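Local coordinates for protein probable fatty acyl-CoA transferase Rv3272 (Mycobacterium tuberculosis, PDB 5YX6) that binds fatty acyl-CoAs of varied chain length, palmitoyl-CoA most tightly, and probably acts in fatty acid metabolism as a homodimeric family III CoA transferase, at residues Arg14-Thr19 with Glu37-Glu42; Pro25-Val30 with His180-Ala185; Gly72-Thr77 with Gly384-Val389; Asp97-Ala102 with Leu125-Leu130. All blocks are in the same frame, centred on the assembly; numbering follows the deposited sequence.

Contact 1. Residues Arg14-Thr19 with Glu37-Glu42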
loop_
_atom_site.group_PDB
_atom_site.type_symbol
_atom_site.label_atom_id
_atom_site.label_comp_id
_atom_site.label_asym_id
_atom_site.label_seq_id
_atom_site.Cartn_x
_atom_site.Cartn_y
_atom_site.Cartn_z
ATOM N N ARG A 14 -14.321 -20.894 -2.411
ATOM C CA ARG A 14 -15.069 -20.432 -1.253
ATOM C C ARG A 14 -14.125 -19.939 -0.160
ATOM O O ARG A 14 -13.165 -20.616 0.201
ATOM C CB ARG A 14 -15.971 -21.548 -0.716
ATOM C CG ARG A 14 -16.646 -21.192 0.601
ATOM C CD ARG A 14 -17.655 -22.226 0.982
ATOM N NE ARG A 14 -18.765 -22.229 0.041
ATOM C CZ ARG A 14 -19.789 -23.078 0.097
ATOM N NH1 ARG A 14 -19.849 -23.982 1.067
ATOM N NH2 ARG A 14 -20.760 -23.010 -0.806
ATOM N N VAL A 15 -14.407 -18.752 0.360
ATOM C CA VAL A 15 -13.569 -18.145 1.382
ATOM C C VAL A 15 -14.369 -17.928 2.657
ATOM O O VAL A 15 -15.469 -17.391 2.619
ATOM C CB VAL A 15 -12.987 -16.798 0.901
ATOM C CG1 VAL A 15 -12.103 -16.177 1.973
ATOM C CG2 VAL A 15 -12.222 -16.979 -0.418
ATOM N N LEU A 16 -13.811 -18.357 3.781
ATOM C CA LEU A 16 -14.391 -18.105 5.098
ATOM C C LEU A 16 -13.703 -16.917 5.752
ATOM O O LEU A 16 -12.545 -17.026 6.154
ATOM C CB LEU A 16 -14.252 -19.336 5.988
ATOM C CG LEU A 16 -15.494 -20.203 6.097
ATOM C CD1 LEU A 16 -15.902 -20.656 4.709
ATOM C CD2 LEU A 16 -15.238 -21.388 7.032
ATOM N N ASP A 17 -14.409 -15.796 5.869
ATOM C CA ASP A 17 -13.780 -14.534 6.284
ATOM C C ASP A 17 -14.124 -14.181 7.735
ATOM O O ASP A 17 -15.210 -13.673 8.001
ATOM C CB ASP A 17 -14.221 -13.398 5.342
ATOM C CG ASP A 17 -13.508 -12.064 5.618
ATOM O OD1 ASP A 17 -12.695 -12.009 6.565
ATOM O OD2 ASP A 17 -13.767 -11.063 4.888
ATOM N N PHE A 18 -13.189 -14.423 8.654
ATOM C CA PHE A 18 -13.391 -14.107 10.079
ATOM C C PHE A 18 -12.964 -12.676 10.460
ATOM O O PHE A 18 -13.073 -12.293 11.626
ATOM C CB PHE A 18 -12.622 -15.099 10.980
ATOM C CG PHE A 18 -13.178 -16.517 10.994
ATOM C CD1 PHE A 18 -12.845 -17.426 9.996
ATOM C CD2 PHE A 18 -13.985 -16.950 12.038
ATOM C CE1 PHE A 18 -13.335 -18.730 10.020
ATOM C CE2 PHE A 18 -14.477 -18.247 12.070
ATOM C CZ PHE A 18 -14.151 -19.142 11.058
ATOM N N THR A 19 -12.493 -11.890 9.492
ATOM C CA THR A 19 -11.864 -10.589 9.780
ATOM C C THR A 19 -12.848 -9.472 10.132
ATOM O O THR A 19 -14.028 -9.544 9.802
ATOM C CB THR A 19 -11.031 -10.075 8.576
ATOM O OG1 THR A 19 -11.912 -9.690 7.515
ATOM C CG2 THR A 19 -10.052 -11.128 8.077
ATOM N N GLU A 37 -16.599 -16.754 -3.728
ATOM C CA GLU A 37 -17.686 -16.703 -2.765
ATOM C C GLU A 37 -17.080 -16.495 -1.389
ATOM O O GLU A 37 -16.446 -17.394 -0.849
ATOM C CB GLU A 37 -18.520 -17.984 -2.799
ATOM C CG GLU A 37 -19.567 -18.077 -1.690
ATOM C CD GLU A 37 -20.390 -19.369 -1.742
ATOM O OE1 GLU A 37 -19.789 -20.466 -1.747
ATOM O OE2 GLU A 37 -21.637 -19.288 -1.766
ATOM N N VAL A 38 -17.281 -15.314 -0.818
ATOM C CA VAL A 38 -16.671 -14.976 0.460
ATOM C C VAL A 38 -17.713 -14.881 1.563
ATOM O O VAL A 38 -18.634 -14.078 1.502
ATOM C CB VAL A 38 -15.896 -13.647 0.374
ATOM C CG1 VAL A 38 -15.387 -13.235 1.748
ATOM C CG2 VAL A 38 -14.752 -13.766 -0.632
ATOM N N ILE A 39 -17.563 -15.720 2.575
ATOM C CA ILE A 39 -18.546 -15.814 3.643
ATOM C C ILE A 39 -18.005 -15.170 4.907
ATOM O O ILE A 39 -17.041 -15.671 5.492
ATOM C CB ILE A 39 -18.918 -17.282 3.947
ATOM C CG1 ILE A 39 -19.425 -17.981 2.690
ATOM C CG2 ILE A 39 -19.944 -17.357 5.073
ATOM C CD1 ILE A 39 -19.703 -19.447 2.908
ATOM N N LYS A 40 -18.605 -14.046 5.297
ATOM C CA LYS A 40 -18.269 -13.381 6.550
ATOM C C LYS A 40 -18.761 -14.214 7.724
ATOM O O LYS A 40 -19.857 -14.755 7.681
ATOM C CB LYS A 40 -18.890 -11.984 6.632
ATOM C CG LYS A 40 -18.202 -10.909 5.844
ATOM C CD LYS A 40 -18.810 -9.551 6.173
ATOM C CE LYS A 40 -18.269 -8.973 7.483
ATOM N NZ LYS A 40 -16.805 -8.668 7.420
ATOM N N VAL A 41 -17.939 -14.317 8.759
ATOM C CA VAL A 41 -18.350 -14.914 10.015
ATOM C C VAL A 41 -18.414 -13.810 11.074
ATOM O O VAL A 41 -17.386 -13.265 11.464
ATOM C CB VAL A 41 -17.381 -16.028 10.454
ATOM C CG1 VAL A 41 -17.771 -16.581 11.827
ATOM C CG2 VAL A 41 -17.331 -17.147 9.391
ATOM N N GLU A 42 -19.619 -13.462 11.523
ATOM C CA GLU A 42 -19.774 -12.342 12.455
ATOM C C GLU A 42 -20.298 -12.799 13.812
ATOM O O GLU A 42 -20.919 -13.860 13.934
ATOM C CB GLU A 42 -20.712 -11.286 11.864
ATOM C CG GLU A 42 -20.410 -10.945 10.400
ATOM C CD GLU A 42 -21.323 -9.865 9.827
ATOM O OE1 GLU A 42 -21.889 -10.094 8.734
ATOM O OE2 GLU A 42 -21.466 -8.791 10.454
HETATM O O HOH W 1 -15.079 -13.621 13.325
HETATM O O HOH W 2 -16.866 -10.041 11.317
#

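Contact 2. Residues Pro25-Val30 with His180-Ala185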
loop_
_atom_site.group_PDB
_atom_site.type_symbol
_atom_site.label_atom_id
_atom_site.label_comp_id
_atom_site.label_asym_id
_atom_site.label_seq_id
_atom_site.Cartn_x
_atom_site.Cartn_y
_atom_site.Cartn_z
ATOM N N PRO A 25 -11.031 -7.164 5.831
ATOM C CA PRO A 25 -12.184 -7.095 4.925
ATOM C C PRO A 25 -11.873 -6.552 3.521
ATOM O O PRO A 25 -12.576 -6.939 2.590
ATOM C CB PRO A 25 -13.147 -6.164 5.668
ATOM C CG PRO A 25 -12.826 -6.402 7.109
ATOM C CD PRO A 25 -11.334 -6.569 7.147
ATOM N N LEU A 26 -10.889 -5.665 3.369
ATOM C CA LEU A 26 -10.510 -5.189 2.037
ATOM C C LEU A 26 -9.980 -6.339 1.201
ATOM O O LEU A 26 -10.336 -6.476 0.035
ATOM C CB LEU A 26 -9.470 -4.067 2.116
ATOM C CG LEU A 26 -8.882 -3.551 0.794
ATOM C CD1 LEU A 26 -9.958 -2.990 -0.121
ATOM C CD2 LEU A 26 -7.835 -2.483 1.070
ATOM N N ALA A 27 -9.132 -7.167 1.808
ATOM C CA ALA A 27 -8.633 -8.376 1.161
ATOM C C ALA A 27 -9.812 -9.238 0.733
ATOM O O ALA A 27 -9.835 -9.762 -0.372
ATOM C CB ALA A 27 -7.712 -9.149 2.090
ATOM N N GLY A 28 -10.804 -9.369 1.608
ATOM C CA GLY A 28 -12.013 -10.094 1.265
ATOM C C GLY A 28 -12.736 -9.487 0.072
ATOM O O GLY A 28 -13.259 -10.213 -0.775
ATOM N N GLN A 29 -12.773 -8.155 0.014
ATOM C CA GLN A 29 -13.439 -7.443 -1.071
ATOM C C GLN A 29 -12.720 -7.642 -2.401
ATOM O O GLN A 29 -13.362 -7.749 -3.436
ATOM C CB GLN A 29 -13.550 -5.947 -0.762
ATOM C CG GLN A 29 -14.339 -5.164 -1.808
ATOM C CD GLN A 29 -15.811 -5.546 -1.805
ATOM O OE1 GLN A 29 -16.520 -5.320 -0.823
ATOM N NE2 GLN A 29 -16.281 -6.111 -2.908
ATOM N N VAL A 30 -11.391 -7.669 -2.367
ATOM C CA VAL A 30 -10.599 -7.952 -3.556
ATOM C C VAL A 30 -10.918 -9.338 -4.101
ATOM O O VAL A 30 -11.085 -9.511 -5.299
ATOM C CB VAL A 30 -9.078 -7.852 -3.279
ATOM C CG1 VAL A 30 -8.282 -8.419 -4.452
ATOM C CG2 VAL A 30 -8.672 -6.396 -2.991
ATOM N N HIS A 180 -4.252 -5.256 0.577
ATOM C CA HIS A 180 -3.800 -5.682 -0.746
ATOM C C HIS A 180 -2.683 -6.720 -0.675
ATOM O O HIS A 180 -2.608 -7.597 -1.539
ATOM C CB HIS A 180 -3.363 -4.464 -1.574
ATOM C CG HIS A 180 -4.519 -3.640 -2.049
ATOM N ND1 HIS A 180 -5.440 -4.111 -2.957
ATOM C CD2 HIS A 180 -4.954 -2.413 -1.675
ATOM C CE1 HIS A 180 -6.371 -3.196 -3.156
ATOM N NE2 HIS A 180 -6.104 -2.159 -2.384
ATOM N N VAL A 181 -1.828 -6.628 0.346
ATOM C CA VAL A 181 -0.723 -7.573 0.495
ATOM C C VAL A 181 -1.248 -8.952 0.901
ATOM O O VAL A 181 -0.798 -9.979 0.390
ATOM C CB VAL A 181 0.304 -7.089 1.532
ATOM C CG1 VAL A 181 1.332 -8.179 1.785
ATOM C CG2 VAL A 181 0.998 -5.828 1.045
ATOM N N LEU A 182 -2.227 -8.961 1.797
ATOM C CA LEU A 182 -2.898 -10.186 2.192
ATOM C C LEU A 182 -3.578 -10.853 0.997
ATOM O O LEU A 182 -3.475 -12.069 0.816
ATOM C CB LEU A 182 -3.926 -9.903 3.286
ATOM C CG LEU A 182 -4.666 -11.133 3.806
ATOM C CD1 LEU A 182 -3.709 -12.179 4.373
ATOM C CD2 LEU A 182 -5.667 -10.707 4.857
ATOM N N ALA A 183 -4.293 -10.053 0.208
ATOM C CA ALA A 183 -4.958 -10.545 -0.991
ATOM C C ALA A 183 -3.936 -11.151 -1.944
ATOM O O ALA A 183 -4.150 -12.232 -2.505
ATOM C CB ALA A 183 -5.736 -9.428 -1.675
ATOM N N GLN A 184 -2.823 -10.446 -2.115
ATOM C CA GLN A 184 -1.704 -10.948 -2.901
ATOM C C GLN A 184 -1.256 -12.326 -2.389
ATOM O O GLN A 184 -1.091 -13.275 -3.163
ATOM C CB GLN A 184 -0.550 -9.944 -2.852
ATOM C CG GLN A 184 0.782 -10.439 -3.380
ATOM C CD GLN A 184 1.948 -9.625 -2.843
ATOM O OE1 GLN A 184 2.752 -10.111 -2.045
ATOM N NE2 GLN A 184 2.042 -8.376 -3.277
ATOM N N ALA A 185 -1.102 -12.439 -1.076
ATOM C CA ALA A 185 -0.601 -13.667 -0.484
ATOM C C ALA A 185 -1.592 -14.827 -0.611
ATOM O O ALA A 185 -1.195 -15.968 -0.812
ATOM C CB ALA A 185 -0.257 -13.429 0.955
#

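Contact 3. Residues Gly72-Thr77 with Gly384-Val389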
loop_
_atom_site.group_PDB
_atom_site.type_symbol
_atom_site.label_atom_id
_atom_site.label_comp_id
_atom_site.label_asym_id
_atom_site.label_seq_id
_atom_site.Cartn_x
_atom_site.Cartn_y
_atom_site.Cartn_z
ATOM N N GLY A 72 -21.271 -7.818 -1.795
ATOM C CA GLY A 72 -21.268 -9.079 -2.513
ATOM C C GLY A 72 -20.812 -10.225 -1.636
ATOM O O GLY A 72 -20.639 -11.348 -2.105
ATOM N N LYS A 73 -20.587 -9.947 -0.359
ATOM C CA LYS A 73 -20.246 -11.012 0.565
ATOM C C LYS A 73 -21.505 -11.666 1.115
ATOM O O LYS A 73 -22.605 -11.129 0.984
ATOM C CB LYS A 73 -19.377 -10.491 1.700
ATOM C CG LYS A 73 -17.980 -10.111 1.255
ATOM C CD LYS A 73 -17.129 -9.675 2.433
ATOM C CE LYS A 73 -15.784 -9.104 1.991
ATOM N NZ LYS A 73 -14.975 -8.722 3.188
ATOM N N LYS A 74 -21.336 -12.852 1.688
ATOM C CA LYS A 74 -22.395 -13.502 2.437
ATOM C C LYS A 74 -22.087 -13.452 3.921
ATOM O O LYS A 74 -20.952 -13.182 4.314
ATOM C CB LYS A 74 -22.592 -14.930 1.933
ATOM C CG LYS A 74 -22.843 -14.909 0.446
ATOM C CD LYS A 74 -23.302 -16.218 -0.128
ATOM C CE LYS A 74 -23.621 -16.030 -1.608
ATOM N NZ LYS A 74 -23.998 -17.301 -2.289
ATOM N N SER A 75 -23.097 -13.697 4.748
ATOM C CA SER A 75 -22.926 -13.587 6.186
ATOM C C SER A 75 -23.552 -14.730 6.971
ATOM O O SER A 75 -24.685 -15.150 6.703
ATOM C CB SER A 75 -23.505 -12.250 6.683
ATOM O OG SER A 75 -23.381 -12.116 8.094
ATOM N N VAL A 76 -22.790 -15.241 7.931
ATOM C CA VAL A 76 -23.330 -16.146 8.920
ATOM C C VAL A 76 -23.074 -15.492 10.267
ATOM O O VAL A 76 -22.056 -14.824 10.471
ATOM C CB VAL A 76 -22.733 -17.587 8.854
ATOM C CG1 VAL A 76 -22.958 -18.193 7.472
ATOM C CG2 VAL A 76 -21.256 -17.604 9.230
ATOM N N THR A 77 -24.029 -15.655 11.169
ATOM C CA THR A 77 -23.911 -15.135 12.510
ATOM C C THR A 77 -23.745 -16.302 13.461
ATOM O O THR A 77 -24.513 -17.273 13.444
ATOM C CB THR A 77 -25.135 -14.272 12.863
ATOM O OG1 THR A 77 -24.735 -12.895 12.924
ATOM C CG2 THR A 77 -25.759 -14.684 14.191
ATOM N N GLY A 384 -26.002 -12.180 9.340
ATOM C CA GLY A 384 -26.521 -13.525 9.505
ATOM C C GLY A 384 -27.473 -13.957 8.404
ATOM O O GLY A 384 -28.171 -14.967 8.540
ATOM N N GLU A 385 -27.492 -13.195 7.314
ATOM C CA GLU A 385 -28.431 -13.411 6.217
ATOM C C GLU A 385 -28.447 -14.845 5.689
ATOM O O GLU A 385 -29.481 -15.328 5.232
ATOM C CB GLU A 385 -28.120 -12.437 5.073
ATOM C CG GLU A 385 -29.063 -12.532 3.865
ATOM C CD GLU A 385 -28.859 -11.401 2.861
ATOM O OE1 GLU A 385 -28.150 -10.431 3.195
ATOM O OE2 GLU A 385 -29.387 -11.488 1.728
ATOM N N HIS A 386 -27.324 -15.543 5.779
ATOM C CA HIS A 386 -27.237 -16.869 5.179
ATOM C C HIS A 386 -27.083 -17.997 6.192
ATOM O O HIS A 386 -26.581 -19.070 5.861
ATOM C CB HIS A 386 -26.081 -16.891 4.182
ATOM C CG HIS A 386 -26.181 -15.823 3.139
ATOM N ND1 HIS A 386 -25.604 -14.582 3.290
ATOM C CD2 HIS A 386 -26.836 -15.791 1.954
ATOM C CE1 HIS A 386 -25.878 -13.840 2.233
ATOM N NE2 HIS A 386 -26.626 -14.550 1.408
ATOM N N ASN A 387 -27.505 -17.741 7.425
ATOM C CA ASN A 387 -27.516 -18.771 8.459
ATOM C C ASN A 387 -28.220 -20.055 8.018
ATOM O O ASN A 387 -27.670 -21.141 8.153
ATOM C CB ASN A 387 -28.162 -18.230 9.734
ATOM C CG ASN A 387 -27.197 -17.401 10.565
ATOM O OD1 ASN A 387 -26.049 -17.196 10.175
ATOM N ND2 ASN A 387 -27.653 -16.944 11.728
ATOM N N ALA A 388 -29.425 -19.946 7.473
ATOM C CA ALA A 388 -30.147 -21.151 7.064
ATOM C C ALA A 388 -29.427 -21.822 5.900
ATOM O O ALA A 388 -29.489 -23.040 5.743
ATOM C CB ALA A 388 -31.585 -20.835 6.697
ATOM N N VAL A 389 -28.739 -21.034 5.094
ATOM C CA VAL A 389 -27.984 -21.545 3.975
ATOM C C VAL A 389 -26.693 -22.270 4.347
ATOM O O VAL A 389 -26.400 -23.282 3.789
ATOM C CB VAL A 389 -27.615 -20.420 3.004
ATOM C CG1 VAL A 389 -26.891 -20.971 1.815
ATOM C CG2 VAL A 389 -28.837 -19.655 2.565
#

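Contact 4. Residues Asp97-Ala102 with Leu125-Leu130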
loop_
_atom_site.group_PDB
_atom_site.type_symbol
_atom_site.label_atom_id
_atom_site.label_comp_id
_atom_site.label_asym_id
_atom_site.label_seq_id
_atom_site.Cartn_x
_atom_site.Cartn_y
_atom_site.Cartn_z
ATOM N N ASP A 97 -11.991 -23.291 0.517
ATOM C CA ASP A 97 -10.666 -23.256 -0.075
ATOM C C ASP A 97 -9.725 -22.401 0.774
ATOM O O ASP A 97 -8.538 -22.699 0.898
ATOM C CB ASP A 97 -10.734 -22.700 -1.495
ATOM C CG ASP A 97 -11.655 -23.511 -2.390
ATOM O OD1 ASP A 97 -11.188 -24.538 -2.935
ATOM O OD2 ASP A 97 -12.836 -23.117 -2.556
ATOM N N VAL A 98 -10.261 -21.333 1.357
ATOM C CA VAL A 98 -9.459 -20.397 2.146
ATOM C C VAL A 98 -10.146 -20.020 3.458
ATOM O O VAL A 98 -11.358 -19.813 3.500
ATOM C CB VAL A 98 -9.168 -19.096 1.369
ATOM C CG1 VAL A 98 -8.306 -18.170 2.188
ATOM C CG2 VAL A 98 -8.492 -19.389 0.027
ATOM N N VAL A 99 -9.364 -19.938 4.525
ATOM C CA VAL A 99 -9.795 -19.256 5.735
ATOM C C VAL A 99 -8.973 -17.972 5.931
ATOM O O VAL A 99 -7.742 -18.009 5.872
ATOM C CB VAL A 99 -9.663 -20.173 6.974
ATOM C CG1 VAL A 99 -9.794 -19.371 8.260
ATOM C CG2 VAL A 99 -10.702 -21.270 6.910
ATOM N N LEU A 100 -9.661 -16.846 6.139
ATOM C CA LEU A 100 -9.032 -15.563 6.478
ATOM C C LEU A 100 -9.303 -15.229 7.925
ATOM O O LEU A 100 -10.461 -15.191 8.348
ATOM C CB LEU A 100 -9.558 -14.417 5.620
ATOM C CG LEU A 100 -9.340 -14.392 4.119
ATOM C CD1 LEU A 100 -9.884 -13.093 3.563
ATOM C CD2 LEU A 100 -7.860 -14.514 3.853
ATOM N N GLU A 101 -8.248 -14.993 8.695
ATOM C CA GLU A 101 -8.419 -14.653 10.104
ATOM C C GLU A 101 -7.537 -13.484 10.563
ATOM O O GLU A 101 -6.380 -13.383 10.163
ATOM C CB GLU A 101 -8.132 -15.893 10.946
ATOM C CG GLU A 101 -8.137 -15.630 12.424
ATOM C CD GLU A 101 -6.748 -15.451 13.002
ATOM O OE1 GLU A 101 -5.813 -16.149 12.548
ATOM O OE2 GLU A 101 -6.600 -14.623 13.923
ATOM N N ALA A 102 -8.080 -12.621 11.423
ATOM C CA ALA A 102 -7.361 -11.435 11.885
ATOM C C ALA A 102 -7.534 -11.156 13.384
ATOM O O ALA A 102 -7.480 -10.004 13.816
ATOM C CB ALA A 102 -7.789 -10.220 11.078
ATOM N N LEU A 125 -7.037 -26.897 2.292
ATOM C CA LEU A 125 -7.361 -25.612 2.897
ATOM C C LEU A 125 -6.155 -24.683 3.039
ATOM O O LEU A 125 -5.134 -25.034 3.627
ATOM C CB LEU A 125 -8.009 -25.816 4.264
ATOM C CG LEU A 125 -8.482 -24.521 4.918
ATOM C CD1 LEU A 125 -9.575 -23.890 4.078
ATOM C CD2 LEU A 125 -8.981 -24.803 6.314
ATOM N N ILE A 126 -6.302 -23.487 2.488
ATOM C CA ILE A 126 -5.333 -22.425 2.663
ATOM C C ILE A 126 -5.742 -21.593 3.875
ATOM O O ILE A 126 -6.913 -21.239 4.036
ATOM C CB ILE A 126 -5.230 -21.575 1.387
ATOM C CG1 ILE A 126 -4.547 -22.403 0.301
ATOM C CG2 ILE A 126 -4.470 -20.280 1.639
ATOM C CD1 ILE A 126 -4.908 -22.013 -1.089
ATOM N N TYR A 127 -4.784 -21.336 4.758
ATOM C CA TYR A 127 -5.047 -20.635 6.010
ATOM C C TYR A 127 -4.269 -19.323 6.055
ATOM O O TYR A 127 -3.050 -19.336 5.996
ATOM C CB TYR A 127 -4.662 -21.527 7.192
ATOM C CG TYR A 127 -5.340 -21.200 8.498
ATOM C CD1 TYR A 127 -4.944 -20.106 9.259
ATOM C CD2 TYR A 127 -6.356 -22.008 8.988
ATOM C CE1 TYR A 127 -5.558 -19.818 10.465
ATOM C CE2 TYR A 127 -6.976 -21.729 10.187
ATOM C CZ TYR A 127 -6.575 -20.637 10.923
ATOM O OH TYR A 127 -7.195 -20.366 12.124
ATOM N N ALA A 128 -4.965 -18.196 6.148
ATOM C CA ALA A 128 -4.302 -16.896 6.087
ATOM C C ALA A 128 -4.519 -16.052 7.347
ATOM O O ALA A 128 -5.655 -15.827 7.752
ATOM C CB ALA A 128 -4.772 -16.131 4.845
ATOM N N ARG A 129 -3.428 -15.582 7.951
ATOM C CA ARG A 129 -3.482 -14.802 9.193
ATOM C C ARG A 129 -2.967 -13.370 9.036
ATOM O O ARG A 129 -1.848 -13.145 8.572
ATOM C CB ARG A 129 -2.696 -15.509 10.294
ATOM C CG ARG A 129 -2.850 -17.018 10.236
ATOM C CD ARG A 129 -2.300 -17.713 11.459
ATOM N NE ARG A 129 -3.141 -17.509 12.633
ATOM C CZ ARG A 129 -3.038 -18.222 13.745
ATOM N NH1 ARG A 129 -3.845 -17.978 14.769
ATOM N NH2 ARG A 129 -2.137 -19.192 13.824
ATOM N N LEU A 130 -3.802 -12.407 9.413
ATOM C CA LEU A 130 -3.417 -10.999 9.430
ATOM C C LEU A 130 -3.317 -10.484 10.866
ATOM O O LEU A 130 -4.287 -10.552 11.615
ATOM C CB LEU A 130 -4.414 -10.166 8.628
ATOM C CG LEU A 130 -4.182 -8.655 8.590
ATOM C CD1 LEU A 130 -2.830 -8.334 8.004
ATOM C CD2 LEU A 130 -5.274 -7.988 7.770
HETATM O O HOH W 3 -5.936 -16.166 16.033
HETATM O O HOH W 4 -3.691 -14.523 14.044
#

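Contact 1. Residues Arg14-Thr19 with Glu37-Glu42
Arg14 and Glu37 start the contact with a salt bridge in which a single carboxylate oxygen takes two nitrogens: Glu37 OE1 lies 2.7 Å from Arg14 NE and 2.9 Å from Arg14 NH2. The oxygen sits at the edge of the guanidinium, close to its plane, yet both nitrogens approach it from the same face of the carboxylate, and the two flat groups are turned 55° apart. Each side chain leaves with CG anti to its backbone N, which sends them off side by side; a bend at chi3 of Arg14 then swings the guanidinium over to Glu37.

Between the strands, four backbone bonds alternate in direction, from Val15 N to Glu37 O through Ile39 N to Val15 O and Asp17 N to Ile39 O, ending with Val41 N to Asp17 O at 2.9 Å. Val15 CB packs on Val38 CG2 at 3.8 Å. Just past the end of strand 14-17, the Phe18 ring receives Val41 CG2 over its face, 4.1 Å from the centroid and only 11° off the normal, a CH-pi contact.

Farther out, Asp17 OD1 accepts from Thr19 N (2.9 Å), an Asx turn just past the strand, and also from Thr19 OG1, while OD2 pairs with Lys73. Glu37 has a second partner, Lys74, at OE2, and Lys40 NZ turns to Asn70 and Glu47. N-to-C directions 20° apart and in-step pairing, Val15 with Val38 and Asp17 with Lys40, mark the parallel strands of a beta-alpha-beta unit connected by helix 23-33; its buried carboxylate, Asp17, is met by Lys73 and the two Thr19 donors, which would probably favour its ionised form.

Contact 2. Residues Pro25-Val30 with His180-Ala185
His180 meets the helix holding Leu26 and Val30 with two parts of its imidazole. Its NE2 lies 3.9 Å from Leu26 CD2, and its CE1 is equally far, 3.9 Å, from Val30 CG2; both methyls approach the ring obliquely. The CA-CB bond of His180 points away from the partner helix, but with CG anti to the carbonyl carbon (chi1 -73°) the ring swings back to it. The remaining nitrogen, ND1, is hydrogen-bonded to Gln184 NE2 of the second subunit, and Gln184 of this chain gives the reciprocal bond to His180 of that subunit.

Leu182 CD2 touches Ala27 CB at 3.8 Å, and the side chain also reaches Ala128 and Leu130 of the central sheet. Ala183 then brings the backbones together: its CA is 4.8 Å from that of Ala27, and its CB lies 3.9 Å from Val30 CG1.

The short helix segments approach to 8.0 Å and cross at -51°. The small Ala27 and Ala183 side chains at the nearest backbone pair are consistent with this close approach. Helix 23-33, the connection of the first beta-alpha-beta unit, is thereby packed on helix 173-196, which reaches the dimer interface. The chemistry across the pair is entirely apolar apart from the imidazole, whose hydrogen-bonding needs are met at least in part by the other chain, so that packing within the subunit and pairing between subunits share one histidine.

Contact 3. Residues Gly72-Thr77 with Gly384-Val389
His386 and Ser75 grip each other twice at the tight centre of this contact. Ser75 N donates to His386 ND1 (3.0 Å, N-H...N angle 169°), from a position tilted 21° out of the ring plane, and His386 N returns a bond to Ser75 O at 2.8 Å. Accepting that N-H is consistent with an unprotonated ND1. Lys74 CB lies over one face of the ring, 3.7 Å from its centroid, and Glu385 CG is over the opposite face.

Two more bonds flank this pair. Gly384 N donates to Ser75 OG at 2.9 Å, a hydroxyl that also meets Glu42, while Thr77 N reaches Asn387 OD1 (2.7 Å) in the carbonyl plane, on a lone pair. Gly384 CA fits 3.7 Å from Thr77 CB.

The outer side is looser. Glu385 is exposed and barely touches the strand, its carboxylate bonding back to Thr382 N; the Lys74 ammonium leads away to Glu37.

The type I turn Gly384-Asn387, with His386 at the N-cap position of helix 387-390, thus docks along the edge of 74-77, the outermost strand of the parallel sheet within this chain: a C-terminal turn and helix start fastened to the Rossmann-type sheet edge.

Contact 4. Residues Asp97-Ala102 with Leu125-Leu130
Strands 98-101 and 126-131 are neighbours in the central parallel sheet of the large Rossmann-fold domain; the axes of these strand segments approach to 4.7 Å, with N-to-C directions 13° apart. Five backbone bonds of 2.8 to 2.9 Å between N and O join them, the donors in order being Ile126 to Asp97, Val99 to Ile126, Ala128 to Val99, Glu101 to Ala128 and Leu130 to Glu101.

On the face holding Val99 and Tyr127, Val99 CG1 lies over one face of the phenol ring, offset toward its rim and 4.1 Å from Tyr127 CE2, while Val99 CG2 packs against Leu125 CD2. The ring's hydroxyl bonds to Leu113 O. Beyond it, Arg129 and Glu101 form a salt bridge, Arg129 NE donating to Glu101 OE1 (3.0 Å, N-H...O angle 152°) and meeting the oxygen nearly along its C-O axis, with the two flat groups 70° apart. Glu101 has CG anti to the backbone N, and a bend at chi2 carries the carboxylate across to the arginine. Water 3 lies at the guanidinium edge, 3.0 Å from Arg129 NH1; NH2 belongs to a salt bridge with Glu109.

The other face is apolar: Leu100 CD2 rests on Ala128 CB at 3.6 Å, and helix 173-196 covers it through Val186, Ala189 and Leu190. A parallel strand pair with helices packed on both faces, 115-121 beneath Tyr127 and 173-196 over Leu100, is the layered alpha-beta-alpha arrangement of a Rossmann-type fold.

Contacts 1 and 4 are buried strand pairs of one parallel sheet, joined because strands 14-17 and 98-101 are neighbours; Phe18 N to Leu100 O, 2.9 Å, is one probable bond between them. Contact 3 lies at the opposite flank of contact 1, at the sheet edge, where it is partly exposed and held chiefly by polar turn-to-strand bonds. Contact 2 lies nearest the middle, its centre about 9 Å from the centre of the chain, and is mainly apolar; it packs helices against the sheet, Leu182 reaching Ala128 of contact 4. Lys73 links three contacts, its NZ meeting Asp17 and Pro25 O. Contact 2 alone is touched by the second subunit.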